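Local coordinates for protein telomere length regulator taz1 (Schizosaccharomyces pombe, PDB 4ZMI) that binds double-stranded telomeric DNA and regulates telomere length and function in fission yeast, this chain being its helical domain, at residues L125-S130 with D135-D140; D140-F145 with D194-T199. One frame throughout, in Å; residues are numbered along the deposited sequence.

In the fold
Running from the N terminus, the chain passes through six helices before it enters helix 118-130, whose last turns hold the first segment. A short loop then leads into helix 137-154, and interaction 1 (125-130 with 135-140) closes this small loop. Interaction 2 (140-145 with 194-199) opens where interaction 1 ends, at the shared Asp-140, and closes a larger loop of 48 residues, returning through helix 192-203. The two are therefore in series, neither nested nor crossed. Helix 137-154 serves both, and the two contacts also touch each other: Leu-125 packs on Phe-145 and Leu-196, while Leu-128 touches Ala-141 and Leu-142. Three helices of the all-helical domain are joined in this way.

Interaction 1 of 2, residues L125-S130 with D135-D140; sequences LDALLS and DSFYGD
Tyr-138 and Leu-128 meet at about a right angle, the leucine branch lying over one face of the phenol ring. Leu-128 CD2 stands 3.4 Å above the ring plane of Tyr-138, offset toward the rim, and makes a CH-pi contact 17° off the normal; its closest ring atoms include CZ, 3.5 Å from CD2. With its CG anti to the carbonyl carbon (chi1 -71°), Leu-128 can offer this methyl to the ring while its own carbonyl meets the hydroxyl. Tyr-138 OH donates to Leu-128 O at 2.8 Å, bent to 126° at the oxygen and slightly out of the carbonyl plane. One residue thus holds the tyrosine twice, by a methyl on the ring face and by a hydrogen bond at its far end, which should limit how far the ring can tilt. Beside this pair, Ala-127 CB lies 4.0 Å from Phe-137 CZ and as near to CE2, meeting the ring obliquely. Phe-137 in turn lies nearly parallel to the ring of Phe-224 from helix 214-229, and Trp-187 touches both Leu-128 and Tyr-138. All four contact residues are buried. Two consecutive helices joined by a short loop and packed through apolar side chains form a helical hairpin, here within the TRF-family helical domain.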
loop_
_atom_site.group_PDB
_atom_site.type_symbol
_atom_site.label_atom_id
_atom_site.label_comp_id
_atom_site.label_asym_id
_atom_site.label_seq_id
_atom_site.Cartn_x
_atom_site.Cartn_y
_atom_site.Cartn_z
ATOM N N LEU A 125 0.365 4.881 -3.997
ATOM C CA LEU A 125 1.306 5.783 -4.662
ATOM C C LEU A 125 2.214 4.996 -5.593
ATOM O O LEU A 125 2.538 5.460 -6.683
ATOM C CB LEU A 125 2.154 6.581 -3.663
ATOM C CG LEU A 125 1.428 7.728 -2.936
ATOM C CD1 LEU A 125 2.215 8.109 -1.705
ATOM C CD2 LEU A 125 1.241 8.965 -3.815
ATOM N N ASP A 126 2.627 3.804 -5.164
ATOM C CA ASP A 126 3.506 2.981 -5.991
ATOM C C ASP A 126 2.789 2.623 -7.280
ATOM O O ASP A 126 3.346 2.762 -8.361
ATOM C CB ASP A 126 3.928 1.719 -5.261
ATOM C CG ASP A 126 4.916 0.887 -6.062
ATOM O OD1 ASP A 126 5.931 1.446 -6.536
ATOM O OD2 ASP A 126 4.665 -0.329 -6.222
ATOM N N ALA A 127 1.539 2.192 -7.163
ATOM C CA ALA A 127 0.707 1.929 -8.340
ATOM C C ALA A 127 0.613 3.161 -9.214
ATOM O O ALA A 127 0.790 3.087 -10.427
ATOM C CB ALA A 127 -0.695 1.475 -7.925
ATOM N N LEU A 128 0.360 4.306 -8.598
ATOM C CA LEU A 128 0.261 5.536 -9.370
ATOM C C LEU A 128 1.557 5.895 -10.079
ATOM O O LEU A 128 1.538 6.537 -11.129
ATOM C CB LEU A 128 -0.173 6.696 -8.478
ATOM C CG LEU A 128 -1.620 6.694 -7.973
ATOM C CD1 LEU A 128 -1.882 7.941 -7.136
ATOM C CD2 LEU A 128 -2.600 6.629 -9.142
ATOM N N LEU A 129 2.687 5.500 -9.497
ATOM C CA LEU A 129 3.991 5.850 -10.058
ATOM C C LEU A 129 4.377 4.860 -11.140
ATOM O O LEU A 129 5.131 5.181 -12.038
ATOM C CB LEU A 129 5.068 5.861 -8.974
ATOM C CG LEU A 129 5.034 7.060 -8.031
ATOM C CD1 LEU A 129 5.757 6.721 -6.740
ATOM C CD2 LEU A 129 5.669 8.256 -8.681
ATOM N N SER A 130 3.846 3.650 -11.036
ATOM C CA SER A 130 4.236 2.565 -11.915
ATOM C C SER A 130 3.584 2.684 -13.274
ATOM O O SER A 130 4.210 2.440 -14.295
ATOM C CB SER A 130 3.806 1.246 -11.304
ATOM O OG SER A 130 4.597 0.958 -10.183
ATOM N N ASP A 135 -4.323 1.846 -18.545
ATOM C CA ASP A 135 -5.204 1.201 -17.554
ATOM C C ASP A 135 -6.211 2.172 -16.926
ATOM O O ASP A 135 -5.935 3.364 -16.791
ATOM C CB ASP A 135 -4.387 0.549 -16.433
ATOM C CG ASP A 135 -4.125 -0.927 -16.673
ATOM O OD1 ASP A 135 -3.001 -1.272 -17.101
ATOM O OD2 ASP A 135 -5.041 -1.743 -16.422
ATOM N N SER A 136 -7.380 1.655 -16.548
ATOM C CA SER A 136 -8.326 2.411 -15.729
ATOM C C SER A 136 -8.254 1.856 -14.309
ATOM O O SER A 136 -9.094 2.150 -13.455
ATOM C CB SER A 136 -9.756 2.338 -16.285
ATOM O OG SER A 136 -10.353 1.072 -16.057
ATOM N N PHE A 137 -7.234 1.032 -14.086
ATOM C CA PHE A 137 -6.842 0.583 -12.755
ATOM C C PHE A 137 -6.195 1.759 -12.032
ATOM O O PHE A 137 -6.120 1.810 -10.805
ATOM C CB PHE A 137 -5.869 -0.588 -12.888
ATOM C CG PHE A 137 -4.954 -0.772 -11.714
ATOM C CD1 PHE A 137 -5.397 -1.414 -10.568
ATOM C CD2 PHE A 137 -3.637 -0.336 -11.774
ATOM C CE1 PHE A 137 -4.551 -1.601 -9.493
ATOM C CE2 PHE A 137 -2.783 -0.518 -10.704
ATOM C CZ PHE A 137 -3.238 -1.152 -9.559
ATOM N N TYR A 138 -5.740 2.714 -12.826
ATOM C CA TYR A 138 -5.273 3.982 -12.319
ATOM C C TYR A 138 -6.399 4.708 -11.600
ATOM O O TYR A 138 -6.253 5.128 -10.447
ATOM C CB TYR A 138 -4.801 4.832 -13.482
ATOM C CG TYR A 138 -3.680 5.731 -13.098
ATOM C CD1 TYR A 138 -2.390 5.238 -12.994
ATOM C CD2 TYR A 138 -3.906 7.067 -12.811
ATOM C CE1 TYR A 138 -1.340 6.056 -12.629
ATOM C CE2 TYR A 138 -2.866 7.895 -12.443
ATOM C CZ TYR A 138 -1.580 7.383 -12.353
ATOM O OH TYR A 138 -0.531 8.196 -11.993
ATOM N N GLY A 139 -7.521 4.862 -12.305
ATOM C CA GLY A 139 -8.698 5.524 -11.776
ATOM C C GLY A 139 -9.069 5.040 -10.389
ATOM O O GLY A 139 -9.276 5.850 -9.494
ATOM N N ASP A 140 -9.138 3.720 -10.216
ATOM C CA ASP A 140 -9.346 3.100 -8.907
ATOM C C ASP A 140 -8.288 3.519 -7.870
ATOM O O ASP A 140 -8.588 3.651 -6.681
ATOM C CB ASP A 140 -9.351 1.567 -9.047
ATOM C CG ASP A 140 -10.487 1.052 -9.951
ATOM O OD1 ASP A 140 -11.235 1.880 -10.529
ATOM O OD2 ASP A 140 -10.625 -0.184 -10.096
#

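Interaction 2 of 2, residues D140-F145 with D194-T199; sequences DALVLF and DFLKST
Leu-196 reaches across to Phe-145 and Leu-142 from the neighbouring helix, and its side chain can be followed outward. CB already lies 4.1 Å from Phe-145 CE2, at the rim of that ring. CG, anti to the carbonyl carbon (chi1 -51°), carries CD2 toward the Phe-145 ring. CD2 settles over one face of it, 3.7 Å above its plane and offset toward the rim, in a CH-pi contact 25° off the normal; the leucine and the phenylalanine side chains cross at about a right angle. The same CD2 also touches Leu-142 CD2 at 4.1 Å, so one methyl touches both the leucine and the ring. CD1 turns instead to Leu-125. Nearer the surface, Leu-142 CD2 meets the Phe-195 ring at its edge, 3.8 Å from CD2 of that ring. Thr-199 OG1 sits over the centre of one face of Phe-195 while donating a hydrogen bond to Phe-195 O at 2.8 Å. The segments of helices 137-154 and 192-203 run in roughly the same direction, 26° apart, with 11.6 Å between the axes of the two segments. Helix 118-130 packs against Phe-145 through Val-124, Phe-166 of helix 163-168 touches the same ring, and helix 214-229 meets Leu-144.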
loop_
_atom_site.group_PDB
_atom_site.type_symbol
_atom_site.label_atom_id
_atom_site.label_comp_id
_atom_site.label_asym_id
_atom_site.label_seq_id
_atom_site.Cartn_x
_atom_site.Cartn_y
_atom_site.Cartn_z
ATOM N N ASP A 140 -9.138 3.720 -10.216
ATOM C CA ASP A 140 -9.346 3.100 -8.907
ATOM C C ASP A 140 -8.288 3.519 -7.870
ATOM O O ASP A 140 -8.588 3.651 -6.681
ATOM C CB ASP A 140 -9.351 1.567 -9.047
ATOM C CG ASP A 140 -10.487 1.052 -9.951
ATOM O OD1 ASP A 140 -11.235 1.880 -10.529
ATOM O OD2 ASP A 140 -10.625 -0.184 -10.096
ATOM N N ALA A 141 -7.047 3.706 -8.310
ATOM C CA ALA A 141 -5.987 4.099 -7.389
ATOM C C ALA A 141 -6.160 5.556 -6.958
ATOM O O ALA A 141 -5.959 5.893 -5.793
ATOM C CB ALA A 141 -4.619 3.864 -8.007
ATOM N N LEU A 142 -6.548 6.418 -7.886
ATOM C CA LEU A 142 -6.879 7.790 -7.511
ATOM C C LEU A 142 -8.005 7.834 -6.489
ATOM O O LEU A 142 -7.960 8.602 -5.524
ATOM C CB LEU A 142 -7.242 8.615 -8.734
ATOM C CG LEU A 142 -5.983 8.916 -9.546
ATOM C CD1 LEU A 142 -6.320 9.600 -10.869
ATOM C CD2 LEU A 142 -5.035 9.765 -8.725
ATOM N N VAL A 143 -9.006 6.986 -6.669
ATOM C CA VAL A 143 -10.168 7.062 -5.793
ATOM C C VAL A 143 -9.791 6.577 -4.398
ATOM O O VAL A 143 -10.068 7.244 -3.395
ATOM C CB VAL A 143 -11.378 6.308 -6.384
ATOM C CG1 VAL A 143 -12.528 6.289 -5.402
ATOM C CG2 VAL A 143 -11.807 6.980 -7.692
ATOM N N LEU A 144 -9.110 5.443 -4.342
ATOM C CA LEU A 144 -8.626 4.930 -3.078
ATOM C C LEU A 144 -7.677 5.942 -2.425
ATOM O O LEU A 144 -7.653 6.092 -1.211
ATOM C CB LEU A 144 -7.951 3.592 -3.306
ATOM C CG LEU A 144 -7.702 2.796 -2.031
ATOM C CD1 LEU A 144 -9.005 2.433 -1.371
ATOM C CD2 LEU A 144 -6.886 1.540 -2.330
ATOM N N PHE A 145 -6.927 6.673 -3.238
ATOM C CA PHE A 145 -6.015 7.680 -2.692
ATOM C C PHE A 145 -6.777 8.800 -1.998
ATOM O O PHE A 145 -6.399 9.233 -0.911
ATOM C CB PHE A 145 -5.059 8.246 -3.754
ATOM C CG PHE A 145 -4.030 9.189 -3.188
ATOM C CD1 PHE A 145 -2.819 8.709 -2.698
ATOM C CD2 PHE A 145 -4.281 10.547 -3.107
ATOM C CE1 PHE A 145 -1.880 9.571 -2.164
ATOM C CE2 PHE A 145 -3.351 11.411 -2.561
ATOM C CZ PHE A 145 -2.149 10.928 -2.094
ATOM N N ASP A 194 0.260 17.097 -9.115
ATOM C CA ASP A 194 -0.533 18.298 -8.902
ATOM C C ASP A 194 -1.939 17.907 -8.482
ATOM O O ASP A 194 -2.530 18.544 -7.596
ATOM C CB ASP A 194 -0.548 19.152 -10.165
ATOM C CG ASP A 194 0.810 19.737 -10.479
ATOM O OD1 ASP A 194 1.509 20.157 -9.530
ATOM O OD2 ASP A 194 1.182 19.770 -11.669
ATOM N N PHE A 195 -2.471 16.848 -9.091
ATOM C CA PHE A 195 -3.786 16.349 -8.673
ATOM C C PHE A 195 -3.778 15.936 -7.195
ATOM O O PHE A 195 -4.715 16.248 -6.454
ATOM C CB PHE A 195 -4.267 15.186 -9.556
ATOM C CG PHE A 195 -5.656 14.701 -9.213
ATOM C CD1 PHE A 195 -6.757 15.521 -9.409
ATOM C CD2 PHE A 195 -5.858 13.443 -8.670
ATOM C CE1 PHE A 195 -8.036 15.092 -9.077
ATOM C CE2 PHE A 195 -7.122 13.002 -8.332
ATOM C CZ PHE A 195 -8.221 13.833 -8.542
ATOM N N LEU A 196 -2.708 15.256 -6.771
ATOM C CA LEU A 196 -2.608 14.766 -5.398
ATOM C C LEU A 196 -2.443 15.941 -4.449
ATOM O O LEU A 196 -3.072 15.971 -3.402
ATOM C CB LEU A 196 -1.436 13.791 -5.227
ATOM C CG LEU A 196 -1.344 12.626 -6.209
ATOM C CD1 LEU A 196 -0.195 11.720 -5.836
ATOM C CD2 LEU A 196 -2.626 11.846 -6.216
ATOM N N LYS A 197 -1.596 16.905 -4.808
ATOM C CA LYS A 197 -1.385 18.070 -3.944
ATOM C C LYS A 197 -2.679 18.857 -3.806
ATOM O O LYS A 197 -2.987 19.390 -2.742
ATOM C CB LYS A 197 -0.293 18.978 -4.512
ATOM C CG LYS A 197 1.132 18.478 -4.308
ATOM C CD LYS A 197 2.143 19.497 -4.847
ATOM C CE LYS A 197 2.626 19.166 -6.265
ATOM N NZ LYS A 197 3.413 20.286 -6.896
ATOM N N SER A 198 -3.426 18.931 -4.902
ATOM C CA SER A 198 -4.734 19.566 -4.895
ATOM C C SER A 198 -5.694 18.827 -3.986
ATOM O O SER A 198 -6.338 19.438 -3.133
ATOM C CB SER A 198 -5.329 19.605 -6.301
ATOM O OG SER A 198 -4.866 20.732 -7.013
ATOM N N THR A 199 -5.802 17.518 -4.192
ATOM C CA THR A 199 -6.764 16.719 -3.465
ATOM C C THR A 199 -6.489 16.902 -1.991
ATOM O O THR A 199 -7.400 17.106 -1.193
ATOM C CB THR A 199 -6.595 15.217 -3.776
ATOM O OG1 THR A 199 -6.843 14.958 -5.166
ATOM C CG2 THR A 199 -7.531 14.374 -2.902
#